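Local atomic coordinates of endoribonuclease ToxN (Bacillus thuringiensis, PDB entry 4ATO), a protein that cuts RNA between adenines of A-rich sequences as the toxin of a type III toxin-antitoxin system and is held in check by the ToxI RNA pseudoknot. Residues Asn112-Leu115 against Lys116-Leu119; Ser146-Gln149 against Lys150-Gly154. One frame throughout, in Å; residues are numbered along the deposited sequence.

Contact 1. Residues Asn112-Leu115 against Lys116-Leu119; sequences NLML and KQYL. With nucleotides of chain B.
Asn112 and Lys116 sit one helical turn apart and reach the same base, C30 of chain B, side by side along its Watson-Crick edge. With CG anti to the backbone N (chi1 -180°), the amide of Asn112 presents ND2 to O2 of C30 at 2.6 Å, a bond bent enough to count as weak. Lys116 carries its extended chain past that amide, CE lying 4.1 Å from Asn112 ND2, and its NZ donates to N3 of C30 at 2.8 Å. The ammonium is shared with Asp73 in a salt bridge and with an adenine N1, while Asn112 OD1 receives a guanine N2.

Leu115 and Leu119 meet a different part of the same RNA chain, A11. Both methyls of Leu115 touch its ribose, CD1 at 3.6 Å from O4', and Leu119 CD2 comes within 3.6 Å of N7 of that adenine. C6 of U10 of chain B sits over one face of the Tyr118 ring, offset toward the ring's rim, and OH donates to OP1 of U10, which lies at the ring edge and in its plane. The modelled 2.4 Å between OH and OP1 is very short, so its length is doubtful.

Behind, Leu113 CD2 packs against Gln117 CG at 4.0 Å; the two side chains are slanted against each other. Gln117 NE2 is taken by Ile79 O, but OE1 is buried without a partner. Four successive i to i+4 backbone bonds carry the array. Bonds to a base edge at one end, and phosphate, ribose and base contacts at the other, are consistent with recognition of both base identity and RNA shape.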
loop_
_atom_site.group_PDB
_atom_site.type_symbol
_atom_site.label_atom_id
_atom_site.label_comp_id
_atom_site.label_asym_id
_atom_site.label_seq_id
_atom_site.Cartn_x
_atom_site.Cartn_y
_atom_site.Cartn_z
ATOM N N ASN A 112 -24.758 -10.862 -15.478
ATOM C CA ASN A 112 -23.312 -10.808 -15.351
ATOM C C ASN A 112 -22.770 -9.374 -15.322
ATOM O O ASN A 112 -21.785 -9.095 -14.639
ATOM C CB ASN A 112 -22.644 -11.614 -16.455
ATOM C CG ASN A 112 -21.139 -11.588 -16.351
ATOM O OD1 ASN A 112 -20.551 -12.186 -15.440
ATOM N ND2 ASN A 112 -20.499 -10.891 -17.282
ATOM N N LEU A 113 -23.420 -8.481 -16.063
ATOM C CA LEU A 113 -23.103 -7.057 -16.027
ATOM C C LEU A 113 -23.293 -6.594 -14.589
ATOM O O LEU A 113 -22.431 -5.949 -13.985
ATOM C CB LEU A 113 -24.074 -6.300 -16.931
ATOM C CG LEU A 113 -23.819 -4.877 -17.451
ATOM C CD1 LEU A 113 -25.112 -4.053 -17.475
ATOM C CD2 LEU A 113 -22.718 -4.131 -16.737
ATOM N N MET A 114 -24.440 -6.957 -14.047
ATOM C CA MET A 114 -24.806 -6.593 -12.687
ATOM C C MET A 114 -23.797 -7.128 -11.651
ATOM O O MET A 114 -23.496 -6.457 -10.668
ATOM C CB MET A 114 -26.199 -7.141 -12.407
ATOM C CG MET A 114 -27.003 -6.319 -11.472
ATOM S SD MET A 114 -28.523 -5.773 -12.258
ATOM C CE MET A 114 -28.955 -4.516 -11.082
ATOM N N LEU A 115 -23.281 -8.336 -11.869
ATOM C CA LEU A 115 -22.223 -8.858 -11.007
ATOM C C LEU A 115 -20.989 -7.954 -11.069
ATOM O O LEU A 115 -20.438 -7.592 -10.036
ATOM C CB LEU A 115 -21.857 -10.300 -11.383
ATOM C CG LEU A 115 -20.770 -11.005 -10.561
ATOM C CD1 LEU A 115 -21.147 -11.062 -9.087
ATOM C CD2 LEU A 115 -20.523 -12.404 -11.090
ATOM N N LYS A 116 -20.566 -7.591 -12.281
ATOM C CA LYS A 116 -19.408 -6.709 -12.445
ATOM C C LYS A 116 -19.638 -5.400 -11.704
ATOM O O LYS A 116 -18.739 -4.872 -11.047
ATOM C CB LYS A 116 -19.138 -6.421 -13.920
ATOM C CG LYS A 116 -18.529 -7.596 -14.690
ATOM C CD LYS A 116 -18.116 -7.143 -16.058
ATOM C CE LYS A 116 -17.424 -8.231 -16.846
ATOM N NZ LYS A 116 -16.917 -7.644 -18.118
ATOM N N GLN A 117 -20.856 -4.886 -11.806
ATOM C CA GLN A 117 -21.194 -3.633 -11.159
ATOM C C GLN A 117 -21.123 -3.811 -9.651
ATOM O O GLN A 117 -20.637 -2.930 -8.940
ATOM C CB GLN A 117 -22.576 -3.158 -11.596
ATOM C CG GLN A 117 -22.611 -2.645 -13.046
ATOM C CD GLN A 117 -24.003 -2.230 -13.482
ATOM O OE1 GLN A 117 -24.982 -2.944 -13.238
ATOM N NE2 GLN A 117 -24.101 -1.069 -14.124
ATOM N N TYR A 118 -21.584 -4.966 -9.167
ATOM C CA TYR A 118 -21.502 -5.253 -7.746
ATOM C C TYR A 118 -20.045 -5.336 -7.289
ATOM O O TYR A 118 -19.689 -4.767 -6.274
ATOM C CB TYR A 118 -22.246 -6.537 -7.349
ATOM C CG TYR A 118 -22.029 -6.853 -5.886
ATOM C CD1 TYR A 118 -22.669 -6.105 -4.898
ATOM C CD2 TYR A 118 -21.151 -7.855 -5.486
ATOM C CE1 TYR A 118 -22.466 -6.360 -3.552
ATOM C CE2 TYR A 118 -20.935 -8.119 -4.134
ATOM C CZ TYR A 118 -21.603 -7.364 -3.172
ATOM O OH TYR A 118 -21.408 -7.596 -1.827
ATOM N N LEU A 119 -19.207 -6.046 -8.036
ATOM C CA LEU A 119 -17.821 -6.194 -7.619
ATOM C C LEU A 119 -17.110 -4.843 -7.586
ATOM O O LEU A 119 -16.332 -4.586 -6.677
ATOM C CB LEU A 119 -17.072 -7.199 -8.488
ATOM C CG LEU A 119 -17.553 -8.657 -8.444
ATOM C CD1 LEU A 119 -16.653 -9.533 -9.304
ATOM C CD2 LEU A 119 -17.593 -9.191 -7.032
ATOM P P U B 10 -20.258 -10.805 -0.660
ATOM O OP1 U B 10 -19.965 -9.398 -1.023
ATOM O OP2 U B 10 -20.754 -11.100 0.708
ATOM O "O5'" U B 10 -21.228 -11.455 -1.728
ATOM C "C5'" U B 10 -22.546 -10.957 -1.913
ATOM C "C4'" U B 10 -23.383 -11.892 -2.750
ATOM O "O4'" U B 10 -24.707 -11.318 -2.910
ATOM C "C3'" U B 10 -22.859 -12.142 -4.164
ATOM O "O3'" U B 10 -23.265 -13.448 -4.597
ATOM C "C2'" U B 10 -23.610 -11.094 -4.971
ATOM O "O2'" U B 10 -23.710 -11.376 -6.345
ATOM C "C1'" U B 10 -24.975 -11.113 -4.283
ATOM N N1 U B 10 -25.737 -9.862 -4.411
ATOM C C2 U B 10 -26.978 -9.934 -5.017
ATOM O O2 U B 10 -27.444 -10.965 -5.453
ATOM N N3 U B 10 -27.674 -8.755 -5.087
ATOM C C4 U B 10 -27.241 -7.524 -4.635
ATOM O O4 U B 10 -27.975 -6.544 -4.786
ATOM C C5 U B 10 -25.944 -7.528 -4.013
ATOM C C6 U B 10 -25.252 -8.670 -3.915
ATOM P P C B 30 -16.789 -15.335 -24.188
ATOM O OP1 C B 30 -17.565 -16.041 -25.237
ATOM O OP2 C B 30 -15.639 -14.488 -24.601
ATOM O "O5'" C B 30 -17.773 -14.496 -23.261
ATOM C "C5'" C B 30 -19.060 -14.990 -22.917
ATOM C "C4'" C B 30 -19.745 -14.090 -21.920
ATOM O "O4'" C B 30 -18.877 -13.887 -20.776
ATOM C "C3'" C B 30 -20.053 -12.675 -22.399
ATOM O "O3'" C B 30 -21.238 -12.593 -23.165
ATOM C "C2'" C B 30 -20.127 -11.894 -21.100
ATOM O "O2'" C B 30 -21.378 -12.101 -20.461
ATOM C "C1'" C B 30 -19.043 -12.580 -20.271
ATOM N N1 C B 30 -17.744 -11.868 -20.348
ATOM C C2 C B 30 -17.617 -10.672 -19.629
ATOM O O2 C B 30 -18.588 -10.254 -18.976
ATOM N N3 C B 30 -16.452 -9.989 -19.667
ATOM C C4 C B 30 -15.428 -10.451 -20.382
ATOM N N4 C B 30 -14.303 -9.730 -20.374
ATOM C C5 C B 30 -15.522 -11.671 -21.119
ATOM C C6 C B 30 -16.691 -12.334 -21.081
ATOM P P A B 11 -22.247 -14.691 -4.508
ATOM O OP1 A B 11 -23.022 -15.914 -4.831
ATOM O OP2 A B 11 -21.557 -14.611 -3.197
ATOM O "O5'" A B 11 -21.219 -14.379 -5.673
ATOM C "C5'" A B 11 -21.645 -14.309 -7.026
ATOM C "C4'" A B 11 -20.674 -15.007 -7.934
ATOM O "O4'" A B 11 -19.514 -14.161 -8.132
ATOM C "C3'" A B 11 -20.144 -16.333 -7.407
ATOM O "O3'" A B 11 -19.930 -17.208 -8.495
ATOM C "C2'" A B 11 -18.806 -15.955 -6.795
ATOM O "O2'" A B 11 -17.879 -17.013 -6.734
ATOM C "C1'" A B 11 -18.341 -14.840 -7.727
ATOM N N9 A B 11 -17.475 -13.857 -7.084
ATOM C C8 A B 11 -17.744 -13.197 -5.912
ATOM N N7 A B 11 -16.802 -12.349 -5.569
ATOM C C5 A B 11 -15.871 -12.429 -6.590
ATOM C C6 A B 11 -14.649 -11.771 -6.803
ATOM N N6 A B 11 -14.150 -10.865 -5.958
ATOM N N1 A B 11 -13.946 -12.088 -7.916
ATOM C C2 A B 11 -14.462 -13.002 -8.745
ATOM N N3 A B 11 -15.601 -13.686 -8.644
ATOM C C4 A B 11 -16.267 -13.358 -7.531
#

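Contact 2. Residues Ser146-Gln149 against Lys150-Gly154; sequences SHKQ and KFLKG. With nucleotides of chain C.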
loop_
_atom_site.group_PDB
_atom_site.type_symbol
_atom_site.label_atom_id
_atom_site.label_comp_id
_atom_site.label_asym_id
_atom_site.label_seq_id
_atom_site.Cartn_x
_atom_site.Cartn_y
_atom_site.Cartn_z
ATOM N N SER A 146 -24.579 29.298 -1.575
ATOM C CA SER A 146 -23.316 29.635 -2.202
ATOM C C SER A 146 -23.426 29.394 -3.707
ATOM O O SER A 146 -24.436 28.888 -4.195
ATOM C CB SER A 146 -22.219 28.735 -1.647
ATOM O OG SER A 146 -22.521 27.379 -1.936
ATOM N N HIS A 147 -22.377 29.752 -4.438
ATOM C CA HIS A 147 -22.269 29.406 -5.847
ATOM C C HIS A 147 -22.504 27.887 -6.038
ATOM O O HIS A 147 -23.292 27.467 -6.887
ATOM C CB HIS A 147 -20.882 29.805 -6.358
ATOM C CG HIS A 147 -20.749 29.786 -7.848
ATOM N ND1 HIS A 147 -21.013 30.888 -8.632
ATOM C CD2 HIS A 147 -20.377 28.803 -8.699
ATOM C CE1 HIS A 147 -20.814 30.585 -9.901
ATOM N NE2 HIS A 147 -20.423 29.325 -9.971
ATOM N N LYS A 148 -21.841 27.069 -5.228
ATOM C CA LYS A 148 -21.935 25.615 -5.387
ATOM C C LYS A 148 -23.325 25.085 -5.085
ATOM O O LYS A 148 -23.877 24.292 -5.842
ATOM C CB LYS A 148 -20.937 24.885 -4.490
ATOM C CG LYS A 148 -20.932 23.363 -4.741
ATOM C CD LYS A 148 -19.878 22.630 -3.901
ATOM C CE LYS A 148 -18.455 23.043 -4.296
ATOM N NZ LYS A 148 -17.427 22.144 -3.687
ATOM N N GLN A 149 -23.868 25.507 -3.952
ATOM C CA GLN A 149 -25.202 25.101 -3.525
ATOM C C GLN A 149 -26.274 25.429 -4.557
ATOM O O GLN A 149 -27.227 24.676 -4.721
ATOM C CB GLN A 149 -25.533 25.728 -2.167
ATOM C CG GLN A 149 -24.708 25.110 -1.038
ATOM C CD GLN A 149 -24.628 25.990 0.198
ATOM O OE1 GLN A 149 -25.034 27.153 0.180
ATOM N NE2 GLN A 149 -24.100 25.433 1.278
ATOM N N LYS A 150 -26.106 26.542 -5.262
ATOM C CA LYS A 150 -26.998 26.884 -6.368
ATOM C C LYS A 150 -26.889 25.860 -7.501
ATOM O O LYS A 150 -27.897 25.389 -8.021
ATOM C CB LYS A 150 -26.698 28.288 -6.898
ATOM C CG LYS A 150 -27.915 29.043 -7.405
ATOM C CD LYS A 150 -28.945 29.251 -6.289
ATOM C CE LYS A 150 -30.190 28.389 -6.498
ATOM N NZ LYS A 150 -31.105 28.367 -5.321
ATOM N N PHE A 151 -25.663 25.507 -7.875
ATOM C CA PHE A 151 -25.457 24.486 -8.895
ATOM C C PHE A 151 -26.083 23.167 -8.461
ATOM O O PHE A 151 -26.815 22.531 -9.226
ATOM C CB PHE A 151 -23.968 24.274 -9.168
ATOM C CG PHE A 151 -23.650 22.928 -9.760
ATOM C CD1 PHE A 151 -23.963 22.648 -11.086
ATOM C CD2 PHE A 151 -23.054 21.940 -8.991
ATOM C CE1 PHE A 151 -23.673 21.405 -11.642
ATOM C CE2 PHE A 151 -22.757 20.687 -9.540
ATOM C CZ PHE A 151 -23.064 20.421 -10.867
ATOM N N LEU A 152 -25.806 22.774 -7.218
ATOM C CA LEU A 152 -26.281 21.489 -6.706
ATOM C C LEU A 152 -27.800 21.459 -6.669
ATOM O O LEU A 152 -28.405 20.481 -7.094
ATOM C CB LEU A 152 -25.680 21.173 -5.322
ATOM C CG LEU A 152 -24.180 20.834 -5.333
ATOM C CD1 LEU A 152 -23.606 20.746 -3.926
ATOM C CD2 LEU A 152 -23.936 19.539 -6.091
ATOM N N LYS A 153 -28.412 22.538 -6.182
ATOM C CA LYS A 153 -29.874 22.619 -6.124
ATOM C C LYS A 153 -30.503 22.476 -7.495
ATOM O O LYS A 153 -31.552 21.843 -7.635
ATOM C CB LYS A 153 -30.344 23.923 -5.465
ATOM C CG LYS A 153 -30.228 23.907 -3.952
ATOM C CD LYS A 153 -30.659 25.236 -3.341
ATOM C CE LYS A 153 -30.512 25.237 -1.822
ATOM N NZ LYS A 153 -29.092 25.347 -1.397
ATOM N N GLY A 154 -29.857 23.060 -8.502
ATOM C CA GLY A 154 -30.366 23.007 -9.861
ATOM C C GLY A 154 -30.300 21.607 -10.454
ATOM O O GLY A 154 -31.222 21.169 -11.136
ATOM P P U C 5 -20.299 21.032 -15.302
ATOM O OP1 U C 5 -20.148 20.713 -16.738
ATOM O OP2 U C 5 -19.376 20.400 -14.335
ATOM O "O5'" U C 5 -20.302 22.616 -15.082
ATOM C "C5'" U C 5 -21.282 23.438 -15.703
ATOM C "C4'" U C 5 -21.521 24.713 -14.929
ATOM O "O4'" U C 5 -22.234 24.429 -13.690
ATOM C "C3'" U C 5 -20.286 25.462 -14.463
ATOM O "O3'" U C 5 -19.658 26.200 -15.497
ATOM C "C2'" U C 5 -20.849 26.322 -13.343
ATOM O "O2'" U C 5 -21.589 27.417 -13.869
ATOM C "C1'" U C 5 -21.828 25.345 -12.690
ATOM N N1 U C 5 -21.179 24.596 -11.587
ATOM C C2 U C 5 -20.974 25.310 -10.416
ATOM O O2 U C 5 -21.349 26.464 -10.281
ATOM N N3 U C 5 -20.340 24.626 -9.405
ATOM C C4 U C 5 -19.887 23.321 -9.456
ATOM O O4 U C 5 -19.327 22.839 -8.469
ATOM C C5 U C 5 -20.118 22.656 -10.706
ATOM C C6 U C 5 -20.732 23.298 -11.713
ATOM P P G C 6 -18.059 26.173 -15.655
ATOM O OP1 G C 6 -17.695 27.191 -16.676
ATOM O OP2 G C 6 -17.663 24.762 -15.883
ATOM O "O5'" G C 6 -17.554 26.642 -14.230
ATOM C "C5'" G C 6 -17.802 27.954 -13.762
ATOM C "C4'" G C 6 -17.517 28.058 -12.291
ATOM O "O4'" G C 6 -18.237 27.017 -11.581
ATOM C "C3'" G C 6 -16.063 27.863 -11.896
ATOM O "O3'" G C 6 -15.323 29.061 -12.002
ATOM C "C2'" G C 6 -16.162 27.322 -10.472
ATOM O "O2'" G C 6 -16.369 28.378 -9.546
ATOM C "C1'" G C 6 -17.439 26.489 -10.547
ATOM N N9 G C 6 -17.170 25.066 -10.838
ATOM C C8 G C 6 -17.288 24.410 -12.044
ATOM N N7 G C 6 -16.992 23.136 -11.978
ATOM C C5 G C 6 -16.665 22.936 -10.642
ATOM C C6 G C 6 -16.263 21.756 -9.956
ATOM O O6 G C 6 -16.123 20.613 -10.408
ATOM N N1 G C 6 -16.020 22.008 -8.608
ATOM C C2 G C 6 -16.150 23.231 -7.993
ATOM N N2 G C 6 -15.878 23.284 -6.679
ATOM N N3 G C 6 -16.526 24.330 -8.624
ATOM C C4 G C 6 -16.770 24.111 -9.931
ATOM P P G C 20 -15.139 20.060 0.886
ATOM O OP1 G C 20 -14.903 18.754 1.543
ATOM O OP2 G C 20 -16.495 20.642 0.935
ATOM O "O5'" G C 20 -14.075 21.116 1.390
ATOM C "C5'" G C 20 -12.682 20.888 1.220
ATOM C "C4'" G C 20 -11.927 22.183 1.052
ATOM O "O4'" G C 20 -12.088 22.653 -0.313
ATOM C "C3'" G C 20 -12.393 23.332 1.951
ATOM O "O3'" G C 20 -11.285 24.169 2.260
ATOM C "C2'" G C 20 -13.342 24.096 1.043
ATOM O "O2'" G C 20 -13.525 25.447 1.401
ATOM C "C1'" G C 20 -12.632 23.958 -0.302
ATOM N N9 G C 20 -13.511 24.104 -1.459
ATOM C C8 G C 20 -14.348 23.169 -2.011
ATOM N N7 G C 20 -15.003 23.623 -3.042
ATOM C C5 G C 20 -14.572 24.931 -3.171
ATOM C C6 G C 20 -14.940 25.918 -4.113
ATOM O O6 G C 20 -15.747 25.806 -5.043
ATOM N N1 G C 20 -14.264 27.116 -3.880
ATOM C C2 G C 20 -13.350 27.327 -2.868
ATOM N N2 G C 20 -12.792 28.549 -2.795
ATOM N N3 G C 20 -13.006 26.407 -1.983
ATOM C C4 G C 20 -13.655 25.247 -2.198
#
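In Phe151, chi1 of 157° sets CG anti to the backbone N and lays the ring where U5 of chain C covers one face. Atom C6 of U5 stands over the ring centre and approaches CD1 of Phe151 to 3.4 Å; across the ring from CD1, CE2 of Phe151 is 3.5 Å from C5 of U5 over the same face. The edge of the same ring lies near Lys148 O, one turn back. Lys148 starts from a similar chi1 but folds at chi3 (-65°), and the bend brings Lys148 NZ to 2.9 Å from N7 of G20 of chain C. Its CE passes N2 of G6 of chain C. Gln66 OE1 and a cytosine O2 also hold this ammonium, so three bonds grip it. Along its stem Lys148 runs side by side with Leu152, CG to CD1 3.8 Å, and Leu152 in turn rests on Asp138 and Val139 of helix 108-139.

At the start of the helix two nearly straight, reciprocal bonds join Ser146 and Gln149: Gln149 N donates to Ser146 OG at 3.1 Å, and Ser146 N to Gln149 OE1 at 2.8 Å, its donor well tilted from the carbonyl plane. Gln149 NE2 goes on to Asp138, fixing the amide's rotation. Lys153 folds its chain back, NZ 3.7 Å from Gln149 CB, and makes a weak bond to Asp138 O. His147 CD2 and NE2 both lie 3.0 Å from O2 of U5, oblique to the ring, with O4' of G6 at the ring edge.

The arrangement is a capping box with Ser146 as N-cap, opening a short helix whose first turns bear an aromatic ring and a lysine that dock on RNA bases.

Overall arrangement
Contact 1 lies on helix 108-139 and contact 2 on helix 147-155, the next; their centres are 33 Å apart, on opposite sides of the chain's centre, with nearest atoms about 22 Å apart. Contact 1 is buried in the early turns of its helix, beneath RNA of chain B and against strands 9-12 and 78-89. Contact 2, partly buried at a helix start, leans on the far end of helix 108-139 and meets chain C. Both place a lysine on a base edge; the first adds phosphate and apolar contacts, the second a ring over a base and a capping box. Two RNA chains on one toxin fit the triangular assembly, in which RNA joins neighbouring toxins.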